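Local atomic coordinates of chlorella virus DNA ligase-adenylate (Chlorella virus, PDB entry 1FVI), a protein that probably seals breaks in the backbone of duplex DNA at the expense of ATP, passing through an intermediate in which the enzyme carries AMP. Residues L6-L11 against L183-Q188; F19-T24 against V162-P167; K190-T195 against V237-V242. The protein carries 1 engineered substitution. One frame throughout, in Å; residues are numbered along the deposited sequence.

In the fold
Contacts 1 and 2 belong to one mixed sheet of the nucleotide-binding domain, and their centres lie about 10 Å apart. Strands 184-186 and 162-165 are neighbours in that sheet: Leu-184 O is 2.7 Å from Ile-164 N, and Met-186 N 2.8 Å from Val-162 O. Both contacts reach AMP, contact 1 at the phosphate through Lys-185 and contact 2 at the adenine through Thr-24 and Met-163. Contact 3 lies in the OB-like domain, its centre about 28 Å from that of contact 1 and 31 Å from that of contact 2. Segment 183-188 runs almost directly into 190-195, so the chain leaves the AMP site and enters the second domain.

Contact 1. Residues L6-L11 against L183-Q188; sequences LLAATL and LLKMKQ. With AMP (adenosine monophosphate), chain C; SO4 (sulfate ion), chain B.
Lys-185 and Ala-9 share the central bond of a short parallel beta ladder, in which strand 9-10 forms the border of the AMP-binding sheet beside strand 184-186. Lys-185 N donates to Ala-9 O at 2.9 Å, and Lys-185 O accepts from Leu-11 N at 2.9 Å with an N-H...O angle of 168°. Lys-185 thus uses both its backbone groups on the strand around Thr-10, the usual parallel pattern, and Ala-9 N adds a third bond to Leu-183 O at 3.1 Å.

The lysine belongs to motif V of the covalent nucleotidyltransferases, and its length suits the task of reaching from the sheet to the phosphate. CG stands between the backbone N and the carbonyl carbon (chi1 47°), and from there the chain runs extended past Thr-10, whose OG1 lies 3.6 Å from Lys-185 CE. At its tip Lys-185 NZ donates to AMP O1P at 2.7 Å and to sulfate O2 at 2.8 Å. The sulfate, probably from the crystallisation liquor, is also held by Arg-41.

Farther along, a water donates to Leu-11 O and accepts from both Lys-187 N and Gln-188 NE2, joining the two segments beyond their last direct bond. The Gln-188 amide also bonds to Glu-12 O, and Leu-11 CD1 packs 3.4 Å from Gln-188 NE2, its branched side chain crossing the glutamine at about a right angle.

At the other end the contact is apolar. Leu-6 lays its CD2 against Leu-183 CB, while Ala-9 CB meets a methyl of Leu-184 on the face turned from Lys-185. The packing is tightest where Ala-8 presents a lone methyl: Ala-8 CB stands 3.3 Å from Leu-183 CD1.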
loop_
_atom_site.group_PDB
_atom_site.type_symbol
_atom_site.label_atom_id
_atom_site.label_comp_id
_atom_site.label_asym_id
_atom_site.label_seq_id
_atom_site.Cartn_x
_atom_site.Cartn_y
_atom_site.Cartn_z
ATOM N N LEU A 6 -2.119 -17.004 -1.858
ATOM C CA LEU A 6 -3.340 -16.578 -2.519
ATOM C C LEU A 6 -2.928 -15.460 -3.503
ATOM O O LEU A 6 -2.246 -14.499 -3.121
ATOM C CB LEU A 6 -4.305 -15.996 -1.478
ATOM C CG LEU A 6 -5.813 -15.813 -1.717
ATOM C CD1 LEU A 6 -6.291 -14.700 -0.796
ATOM C CD2 LEU A 6 -6.176 -15.503 -3.162
ATOM N N LEU A 7 -3.293 -15.615 -4.771
ATOM C CA LEU A 7 -2.978 -14.606 -5.770
ATOM C C LEU A 7 -4.254 -13.941 -6.291
ATOM O O LEU A 7 -5.365 -14.431 -6.087
ATOM C CB LEU A 7 -2.127 -15.204 -6.888
ATOM C CG LEU A 7 -0.819 -15.792 -6.354
ATOM C CD1 LEU A 7 -0.070 -16.467 -7.487
ATOM C CD2 LEU A 7 0.042 -14.694 -5.696
ATOM N N ALA A 8 -4.086 -12.783 -6.913
ATOM C CA ALA A 8 -5.207 -12.005 -7.407
ATOM C C ALA A 8 -5.465 -12.015 -8.905
ATOM O O ALA A 8 -4.567 -12.207 -9.730
ATOM C CB ALA A 8 -5.057 -10.528 -6.931
ATOM N N ALA A 9 -6.733 -11.854 -9.235
ATOM C CA ALA A 9 -7.135 -11.717 -10.614
ATOM C C ALA A 9 -7.129 -10.181 -10.831
ATOM O O ALA A 9 -7.140 -9.398 -9.873
ATOM C CB ALA A 9 -8.533 -12.290 -10.809
ATOM N N THR A 10 -7.061 -9.745 -12.079
ATOM C CA THR A 10 -7.059 -8.316 -12.357
ATOM C C THR A 10 -8.466 -7.779 -12.629
ATOM O O THR A 10 -9.262 -8.398 -13.359
ATOM C CB THR A 10 -6.135 -7.999 -13.540
ATOM O OG1 THR A 10 -4.805 -8.386 -13.194
ATOM C CG2 THR A 10 -6.164 -6.493 -13.888
ATOM N N LEU A 11 -8.780 -6.654 -11.986
ATOM C CA LEU A 11 -10.067 -5.988 -12.163
ATOM C C LEU A 11 -9.841 -4.969 -13.273
ATOM O O LEU A 11 -9.047 -4.048 -13.110
ATOM C CB LEU A 11 -10.485 -5.281 -10.867
ATOM C CG LEU A 11 -11.799 -4.491 -10.725
ATOM C CD1 LEU A 11 -11.700 -3.129 -11.394
ATOM C CD2 LEU A 11 -12.983 -5.294 -11.249
ATOM N N LEU A 183 -9.809 -12.345 -4.391
ATOM C CA LEU A 183 -8.722 -11.374 -4.297
ATOM C C LEU A 183 -8.564 -10.769 -5.672
ATOM O O LEU A 183 -8.299 -11.486 -6.633
ATOM C CB LEU A 183 -7.412 -12.050 -3.864
ATOM C CG LEU A 183 -6.368 -11.280 -3.045
ATOM C CD1 LEU A 183 -5.019 -11.418 -3.723
ATOM C CD2 LEU A 183 -6.764 -9.792 -2.764
ATOM N N LEU A 184 -8.733 -9.449 -5.751
ATOM C CA LEU A 184 -8.631 -8.719 -7.010
ATOM C C LEU A 184 -7.724 -7.495 -6.897
ATOM O O LEU A 184 -7.706 -6.807 -5.876
ATOM C CB LEU A 184 -10.023 -8.246 -7.476
ATOM C CG LEU A 184 -11.226 -9.205 -7.526
ATOM C CD1 LEU A 184 -12.465 -8.409 -7.918
ATOM C CD2 LEU A 184 -10.994 -10.356 -8.496
ATOM N N LYS A 185 -6.954 -7.234 -7.948
ATOM C CA LYS A 185 -6.093 -6.063 -7.958
ATOM C C LYS A 185 -6.660 -5.004 -8.902
ATOM O O LYS A 185 -7.134 -5.300 -10.009
ATOM C CB LYS A 185 -4.617 -6.404 -8.242
ATOM C CG LYS A 185 -4.311 -7.319 -9.384
ATOM C CD LYS A 185 -2.848 -7.733 -9.313
ATOM C CE LYS A 185 -2.374 -8.369 -10.596
ATOM N NZ LYS A 185 -0.901 -8.592 -10.588
ATOM N N MET A 186 -6.656 -3.772 -8.411
ATOM C CA MET A 186 -7.211 -2.656 -9.141
ATOM C C MET A 186 -6.300 -1.447 -9.257
ATOM O O MET A 186 -5.788 -0.937 -8.276
ATOM C CB MET A 186 -8.524 -2.234 -8.484
ATOM C CG MET A 186 -9.094 -0.945 -9.032
ATOM S SD MET A 186 -10.573 -0.425 -8.206
ATOM C CE MET A 186 -9.913 0.673 -7.093
ATOM N N LYS A 187 -6.091 -1.021 -10.489
ATOM C CA LYS A 187 -5.291 0.153 -10.792
ATOM C C LYS A 187 -6.113 0.868 -11.866
ATOM O O LYS A 187 -5.910 0.690 -13.059
ATOM C CB LYS A 187 -3.889 -0.255 -11.269
ATOM C CG LYS A 187 -3.026 -0.873 -10.152
ATOM C CD LYS A 187 -1.791 -1.579 -10.685
ATOM C CE LYS A 187 -0.789 -0.616 -11.279
ATOM N NZ LYS A 187 0.400 -1.331 -11.836
ATOM N N GLN A 188 -7.125 1.593 -11.403
ATOM C CA GLN A 188 -8.029 2.297 -12.287
ATOM C C GLN A 188 -7.586 3.707 -12.657
ATOM O O GLN A 188 -8.088 4.259 -13.631
ATOM C CB GLN A 188 -9.436 2.315 -11.689
ATOM C CG GLN A 188 -10.099 0.938 -11.591
ATOM C CD GLN A 188 -10.571 0.387 -12.934
ATOM O OE1 GLN A 188 -11.364 1.014 -13.632
ATOM N NE2 GLN A 188 -10.111 -0.801 -13.280
HETATM P P AMP C . 0.658 -5.725 -8.693
HETATM O O1P AMP C . 0.214 -6.157 -10.017
HETATM O O3P AMP C . 2.226 -5.783 -8.913
HETATM O "O5'" AMP C . 0.439 -6.825 -7.688
HETATM C "C5'" AMP C . 0.974 -6.681 -6.282
HETATM C "C4'" AMP C . 1.319 -8.008 -5.643
HETATM O "O4'" AMP C . 1.399 -7.763 -4.236
HETATM C "C3'" AMP C . 0.242 -9.099 -5.843
HETATM O "O3'" AMP C . 0.765 -10.411 -6.052
HETATM C "C2'" AMP C . -0.513 -9.121 -4.559
HETATM O "O2'" AMP C . -0.990 -10.435 -4.291
HETATM C "C1'" AMP C . 0.473 -8.548 -3.524
HETATM N N9 AMP C . -0.213 -7.695 -2.573
HETATM C C8 AMP C . 0.189 -6.419 -2.247
HETATM N N7 AMP C . -0.620 -5.894 -1.371
HETATM C C5 AMP C . -1.600 -6.835 -1.091
HETATM C C6 AMP C . -2.718 -6.843 -0.244
HETATM N N6 AMP C . -3.056 -5.786 0.532
HETATM N N1 AMP C . -3.456 -7.968 -0.239
HETATM C C2 AMP C . -3.122 -8.989 -0.997
HETATM N N3 AMP C . -2.097 -9.122 -1.843
HETATM C C4 AMP C . -1.328 -7.994 -1.871
HETATM S S SO4 B . 1.405 -11.083 -9.450
HETATM O O1 SO4 B . 1.730 -12.464 -9.788
HETATM O O2 SO4 B . -0.078 -10.915 -9.281
HETATM O O3 SO4 B . 1.897 -10.079 -10.526
HETATM O O4 SO4 B . 2.134 -10.684 -8.169
HETATM O O HOH W 1 -7.563 -1.817 -12.668
#

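Contact 2. Residues F19-T24 against V162-P167; sequences FPCLAT and VMIRKP. With AMP (adenosine monophosphate), chain C.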
loop_
_atom_site.group_PDB
_atom_site.type_symbol
_atom_site.label_atom_id
_atom_site.label_comp_id
_atom_site.label_asym_id
_atom_site.label_seq_id
_atom_site.Cartn_x
_atom_site.Cartn_y
_atom_site.Cartn_z
ATOM N N PHE A 19 -20.204 -5.090 -4.912
ATOM C CA PHE A 19 -20.032 -4.050 -3.925
ATOM C C PHE A 19 -19.792 -4.103 -2.466
ATOM O O PHE A 19 -18.935 -3.347 -1.996
ATOM C CB PHE A 19 -20.649 -2.750 -4.332
ATOM C CG PHE A 19 -19.656 -1.900 -4.963
ATOM C CD1 PHE A 19 -19.703 -1.646 -6.321
ATOM C CD2 PHE A 19 -18.523 -1.527 -4.227
ATOM C CE1 PHE A 19 -18.624 -1.050 -6.947
ATOM C CE2 PHE A 19 -17.454 -0.939 -4.830
ATOM C CZ PHE A 19 -17.496 -0.700 -6.196
ATOM N N PRO A 20 -20.634 -4.780 -1.696
ATOM C CA PRO A 20 -20.148 -4.698 -0.318
ATOM C C PRO A 20 -18.825 -5.505 -0.401
ATOM O O PRO A 20 -18.858 -6.724 -0.567
ATOM C CB PRO A 20 -21.239 -5.427 0.455
ATOM C CG PRO A 20 -22.475 -5.048 -0.322
ATOM C CD PRO A 20 -22.041 -5.200 -1.765
ATOM N N CYS A 21 -17.696 -4.790 -0.509
ATOM C CA CYS A 21 -16.365 -5.404 -0.606
ATOM C C CYS A 21 -15.375 -4.807 0.407
ATOM O O CYS A 21 -15.595 -3.718 0.927
ATOM C CB CYS A 21 -15.801 -5.303 -2.046
ATOM S SG CYS A 21 -15.193 -3.658 -2.577
ATOM N N LEU A 22 -14.332 -5.577 0.713
ATOM C CA LEU A 22 -13.285 -5.195 1.653
ATOM C C LEU A 22 -11.955 -4.867 0.968
ATOM O O LEU A 22 -11.287 -5.742 0.423
ATOM C CB LEU A 22 -13.103 -6.306 2.692
ATOM C CG LEU A 22 -14.358 -6.557 3.541
ATOM C CD1 LEU A 22 -14.181 -7.796 4.424
ATOM C CD2 LEU A 22 -14.645 -5.329 4.399
ATOM N N ALA A 23 -11.527 -3.614 1.071
ATOM C CA ALA A 23 -10.302 -3.197 0.396
ATOM C C ALA A 23 -9.088 -2.893 1.260
ATOM O O ALA A 23 -9.208 -2.522 2.422
ATOM C CB ALA A 23 -10.604 -1.999 -0.523
ATOM N N THR A 24 -7.910 -3.089 0.675
ATOM C CA THR A 24 -6.646 -2.802 1.338
ATOM C C THR A 24 -5.738 -2.201 0.267
ATOM O O THR A 24 -6.080 -2.220 -0.921
ATOM C CB THR A 24 -5.977 -4.068 1.978
ATOM O OG1 THR A 24 -5.886 -5.119 1.010
ATOM C CG2 THR A 24 -6.748 -4.540 3.232
ATOM N N VAL A 162 -5.218 -0.592 -5.384
ATOM C CA VAL A 162 -5.983 -1.301 -4.352
ATOM C C VAL A 162 -6.238 -2.790 -4.558
ATOM O O VAL A 162 -6.251 -3.306 -5.685
ATOM C CB VAL A 162 -7.313 -0.526 -3.947
ATOM C CG1 VAL A 162 -7.448 0.807 -4.707
ATOM C CG2 VAL A 162 -8.553 -1.383 -4.094
ATOM N N MET A 163 -6.342 -3.487 -3.434
ATOM C CA MET A 163 -6.621 -4.922 -3.422
ATOM C C MET A 163 -8.034 -5.110 -2.875
ATOM O O MET A 163 -8.351 -4.626 -1.791
ATOM C CB MET A 163 -5.596 -5.676 -2.566
ATOM C CG MET A 163 -4.155 -5.495 -3.042
ATOM S SD MET A 163 -3.841 -6.023 -4.732
ATOM C CE MET A 163 -4.045 -7.822 -4.597
ATOM N N ILE A 164 -8.866 -5.809 -3.646
ATOM C CA ILE A 164 -10.274 -6.078 -3.322
ATOM C C ILE A 164 -10.580 -7.542 -2.921
ATOM O O ILE A 164 -10.153 -8.494 -3.588
ATOM C CB ILE A 164 -11.173 -5.723 -4.535
ATOM C CG1 ILE A 164 -10.909 -4.280 -4.975
ATOM C CG2 ILE A 164 -12.639 -5.886 -4.169
ATOM C CD1 ILE A 164 -11.369 -3.964 -6.375
ATOM N N ARG A 165 -11.368 -7.701 -1.860
ATOM C CA ARG A 165 -11.747 -9.026 -1.384
ATOM C C ARG A 165 -13.205 -9.129 -0.961
ATOM O O ARG A 165 -13.759 -8.210 -0.338
ATOM C CB ARG A 165 -10.897 -9.437 -0.176
ATOM C CG ARG A 165 -9.399 -9.513 -0.401
ATOM C CD ARG A 165 -8.816 -10.681 0.370
ATOM N NE ARG A 165 -7.438 -10.454 0.796
ATOM C CZ ARG A 165 -6.678 -11.371 1.401
ATOM N NH1 ARG A 165 -7.143 -12.594 1.639
ATOM N NH2 ARG A 165 -5.475 -11.044 1.851
ATOM N N LYS A 166 -13.839 -10.253 -1.298
ATOM C CA LYS A 166 -15.205 -10.478 -0.835
ATOM C C LYS A 166 -15.034 -10.951 0.631
ATOM O O LYS A 166 -14.037 -11.590 0.981
ATOM C CB LYS A 166 -15.959 -11.490 -1.721
ATOM C CG LYS A 166 -15.513 -12.920 -1.647
ATOM C CD LYS A 166 -16.229 -13.714 -2.738
ATOM C CE LYS A 166 -16.172 -15.221 -2.494
ATOM N NZ LYS A 166 -16.703 -16.032 -3.644
ATOM N N PRO A 167 -15.940 -10.525 1.520
ATOM C CA PRO A 167 -15.943 -10.847 2.949
ATOM C C PRO A 167 -15.884 -12.329 3.270
ATOM O O PRO A 167 -15.181 -12.751 4.187
ATOM C CB PRO A 167 -17.263 -10.255 3.416
ATOM C CG PRO A 167 -17.464 -9.112 2.505
ATOM C CD PRO A 167 -17.087 -9.669 1.179
HETATM P P AMP C . 0.658 -5.725 -8.693
HETATM O O1P AMP C . 0.214 -6.157 -10.017
HETATM O O3P AMP C . 2.226 -5.783 -8.913
HETATM O "O5'" AMP C . 0.439 -6.825 -7.688
HETATM C "C5'" AMP C . 0.974 -6.681 -6.282
HETATM C "C4'" AMP C . 1.319 -8.008 -5.643
HETATM O "O4'" AMP C . 1.399 -7.763 -4.236
HETATM C "C3'" AMP C . 0.242 -9.099 -5.843
HETATM O "O3'" AMP C . 0.765 -10.411 -6.052
HETATM C "C2'" AMP C . -0.513 -9.121 -4.559
HETATM O "O2'" AMP C . -0.990 -10.435 -4.291
HETATM C "C1'" AMP C . 0.473 -8.548 -3.524
HETATM N N9 AMP C . -0.213 -7.695 -2.573
HETATM C C8 AMP C . 0.189 -6.419 -2.247
HETATM N N7 AMP C . -0.620 -5.894 -1.371
HETATM C C5 AMP C . -1.600 -6.835 -1.091
HETATM C C6 AMP C . -2.718 -6.843 -0.244
HETATM N N6 AMP C . -3.056 -5.786 0.532
HETATM N N1 AMP C . -3.456 -7.968 -0.239
HETATM C C2 AMP C . -3.122 -8.989 -0.997
HETATM N N3 AMP C . -2.097 -9.122 -1.843
HETATM C C4 AMP C . -1.328 -7.994 -1.871
HETATM O O HOH W 2 -8.571 -6.337 1.019
#
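Thr-24 and Met-163 face each other as an antiparallel hydrogen-bonded pair, and together they hold the adenine of AMP from two directions. The N6 amino group donates to Thr-24 OG1 at 2.9 Å, a bent bond of 135° at the hydrogen. Met-163 comes over one face of the base: its CG lies 3.4 Å from AMP C6 and its CE 3.6 Å from AMP N3. Chi2 and chi3, both near -60°, fold the chain so that these two carbons rest over the ring while SD arches farther from it. A flexible, apolar methionine suits a flat base, and a hydroxyl suits an exocyclic amine.

The second shell sets these groups in place. Thr-24 OG1 lies between the backbone N and the carbonyl carbon (chi1 52°), where it also bonds to a water that donates to Leu-22 O and, at longer range, to Met-163 O. The backbones are joined both ways: Met-163 N donates to Thr-24 O at 2.8 Å and Thr-24 N to Met-163 O at 2.9 Å. Leu-22 and Arg-165 repeat the reciprocal pair, though the bond from Arg-165 N is less straight than its partner. Arg-165 ends in a salt bridge with Asp-98.

Apolar side chains pack on both faces of the pair. Leu-22 CD1 rests 4.0 Å from Pro-167 CG, and on the face away from Thr-24 and Met-163 Cys-21 SG touches Ile-164 CG2 at 3.7 Å, thiol against methyl.

Helix 108-121 packs on Leu-22, Arg-165 and Pro-167, whereas helix 144-156 meets Ala-23 and Val-162 on the face of Cys-21 and Ile-164. Strand 139-141 flanks strand 21-25, and strand 184-186 flanks 162-165, placing this pair within the sheet's interior.

Contact 3. Residues K190-T195 against V237-V242; sequences KDAEAT and VDYDGV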
loop_
_atom_site.group_PDB
_atom_site.type_symbol
_atom_site.label_atom_id
_atom_site.label_comp_id
_atom_site.label_asym_id
_atom_site.label_seq_id
_atom_site.Cartn_x
_atom_site.Cartn_y
_atom_site.Cartn_z
ATOM N N LYS A 190 -5.179 6.710 -14.114
ATOM C CA LYS A 190 -4.352 6.891 -15.306
ATOM C C LYS A 190 -3.129 7.740 -14.995
ATOM O O LYS A 190 -3.196 8.627 -14.158
ATOM C CB LYS A 190 -5.211 7.598 -16.359
ATOM C CG LYS A 190 -4.793 7.452 -17.804
ATOM C CD LYS A 190 -5.903 8.032 -18.689
ATOM C CE LYS A 190 -5.734 7.710 -20.170
ATOM N NZ LYS A 190 -4.676 8.529 -20.815
ATOM N N ASP A 191 -2.026 7.461 -15.684
ATOM C CA ASP A 191 -0.779 8.195 -15.528
ATOM C C ASP A 191 -0.703 9.350 -16.509
ATOM O O ASP A 191 -0.913 9.177 -17.713
ATOM C CB ASP A 191 0.412 7.289 -15.796
ATOM C CG ASP A 191 0.666 6.331 -14.683
ATOM O OD1 ASP A 191 0.936 6.789 -13.550
ATOM O OD2 ASP A 191 0.592 5.115 -14.948
ATOM N N ALA A 192 -0.345 10.518 -15.997
ATOM C CA ALA A 192 -0.223 11.706 -16.826
ATOM C C ALA A 192 0.898 12.615 -16.307
ATOM O O ALA A 192 1.442 12.408 -15.216
ATOM C CB ALA A 192 -1.557 12.455 -16.875
ATOM N N GLU A 193 1.265 13.596 -17.122
ATOM C CA GLU A 193 2.315 14.540 -16.770
ATOM C C GLU A 193 1.798 15.959 -16.917
ATOM O O GLU A 193 0.962 16.244 -17.771
ATOM C CB GLU A 193 3.546 14.356 -17.667
ATOM C CG GLU A 193 4.461 13.239 -17.259
ATOM C CD GLU A 193 5.590 13.028 -18.251
ATOM O OE1 GLU A 193 6.111 14.029 -18.792
ATOM O OE2 GLU A 193 5.961 11.859 -18.492
ATOM N N ALA A 194 2.331 16.849 -16.092
ATOM C CA ALA A 194 1.935 18.240 -16.114
ATOM C C ALA A 194 3.128 19.124 -15.763
ATOM O O ALA A 194 4.060 18.694 -15.078
ATOM C CB ALA A 194 0.807 18.459 -15.142
ATOM N N THR A 195 3.137 20.337 -16.301
ATOM C CA THR A 195 4.218 21.260 -16.017
ATOM C C THR A 195 3.789 22.130 -14.841
ATOM O O THR A 195 2.638 22.564 -14.784
ATOM C CB THR A 195 4.527 22.154 -17.244
ATOM O OG1 THR A 195 5.050 21.342 -18.302
ATOM C CG2 THR A 195 5.546 23.246 -16.892
ATOM N N VAL A 237 -0.716 23.113 -11.885
ATOM C CA VAL A 237 -0.079 22.563 -13.072
ATOM C C VAL A 237 -0.821 22.798 -14.375
ATOM O O VAL A 237 -2.032 22.968 -14.376
ATOM C CB VAL A 237 0.169 21.046 -12.884
ATOM C CG1 VAL A 237 1.116 20.825 -11.699
ATOM C CG2 VAL A 237 -1.159 20.321 -12.651
ATOM N N ASP A 238 -0.080 22.772 -15.484
ATOM C CA ASP A 238 -0.660 23.002 -16.803
ATOM C C ASP A 238 -1.400 21.818 -17.391
ATOM O O ASP A 238 -2.594 21.915 -17.635
ATOM C CB ASP A 238 0.379 23.525 -17.815
ATOM C CG ASP A 238 -0.246 23.894 -19.185
ATOM O OD1 ASP A 238 -0.688 25.043 -19.382
ATOM O OD2 ASP A 238 -0.278 23.030 -20.080
ATOM N N TYR A 239 -0.710 20.721 -17.670
ATOM C CA TYR A 239 -1.395 19.562 -18.274
ATOM C C TYR A 239 -2.203 19.901 -19.548
ATOM O O TYR A 239 -3.436 20.058 -19.512
ATOM C CB TYR A 239 -2.320 18.855 -17.273
ATOM C CG TYR A 239 -2.805 17.511 -17.770
ATOM C CD1 TYR A 239 -1.948 16.651 -18.467
ATOM C CD2 TYR A 239 -4.120 17.102 -17.569
ATOM C CE1 TYR A 239 -2.391 15.417 -18.953
ATOM C CE2 TYR A 239 -4.575 15.871 -18.051
ATOM C CZ TYR A 239 -3.706 15.040 -18.738
ATOM O OH TYR A 239 -4.153 13.832 -19.209
ATOM N N ASP A 240 -1.484 20.030 -20.661
ATOM C CA ASP A 240 -2.064 20.330 -21.967
ATOM C C ASP A 240 -3.182 21.369 -21.945
ATOM O O ASP A 240 -4.335 21.078 -22.269
ATOM C CB ASP A 240 -2.535 19.036 -22.627
ATOM C CG ASP A 240 -1.538 17.902 -22.456
ATOM O OD1 ASP A 240 -0.325 18.140 -22.663
ATOM O OD2 ASP A 240 -1.967 16.786 -22.081
ATOM N N GLY A 241 -2.836 22.568 -21.491
ATOM C CA GLY A 241 -3.788 23.659 -21.454
ATOM C C GLY A 241 -4.749 23.766 -20.293
ATOM O O GLY A 241 -5.226 24.860 -20.012
ATOM N N VAL A 242 -5.078 22.659 -19.639
ATOM C CA VAL A 242 -6.009 22.738 -18.517
ATOM C C VAL A 242 -5.295 22.871 -17.169
ATOM O O VAL A 242 -4.637 21.952 -16.693
ATOM C CB VAL A 242 -7.037 21.560 -18.525
ATOM C CG1 VAL A 242 -7.808 21.509 -17.209
ATOM C CG2 VAL A 242 -8.035 21.736 -19.680
HETATM O O HOH W 3 1.568 16.450 -20.833
#
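Ala-194 and Val-237 meet at the apolar centre, Ala-194 CB standing 3.5 Å from Val-237 CB, closer than carbon atoms usually pack. Alanine suits this place because its single methyl also meets Tyr-239 CB at 3.8 Å, so one small side chain fits against two larger ones. Two residues back on the same strand, Ala-192 CB touches Tyr-239 CE1 at 3.7 Å. With CG anti to the backbone N (chi1 -168°), the tyrosine ring lies along the strand, from Ala-194 towards Ala-192. Glu-193 O approaches the ring obliquely, 3.0 Å from Tyr-239 CD1. Beyond the strand the ring makes an edge-to-face contact with Phe-272, and its hydroxyl is hydrogen-bonded to that of Tyr-274; a tyrosine can thus serve an apolar neighbourhood and still satisfy a polar tip.

One direct backbone bond joins the segments: Asp-238 N donates to Thr-195 O at 2.8 Å, with the donor in the carbonyl plane. Here, just after strand 232-237 has ended, the chain turns. Asp-238 OD2 accepts from Gly-241 N at 3.0 Å, an Asx motif in which the donor comes from above the carboxylate plane, while Val-242 N donates to Tyr-239 O. These two bonds brace a type I' turn whose middle residues, Asp-240 and Gly-241, both have positive phi; Gly-241 lacks the CB that would press on the preceding carbonyl. At the outer edge a water donates to both Glu-193 O and Asp-240 OD1, linking strand and turn.

Strand 190-201 thus lies beside the end of strand 232-237 and the turn leading to strand 244-246, in an antiparallel sheet. Such a tight hairpin beside a long first strand fits the OB fold that DNA ligases carry after their nucleotide-binding domain.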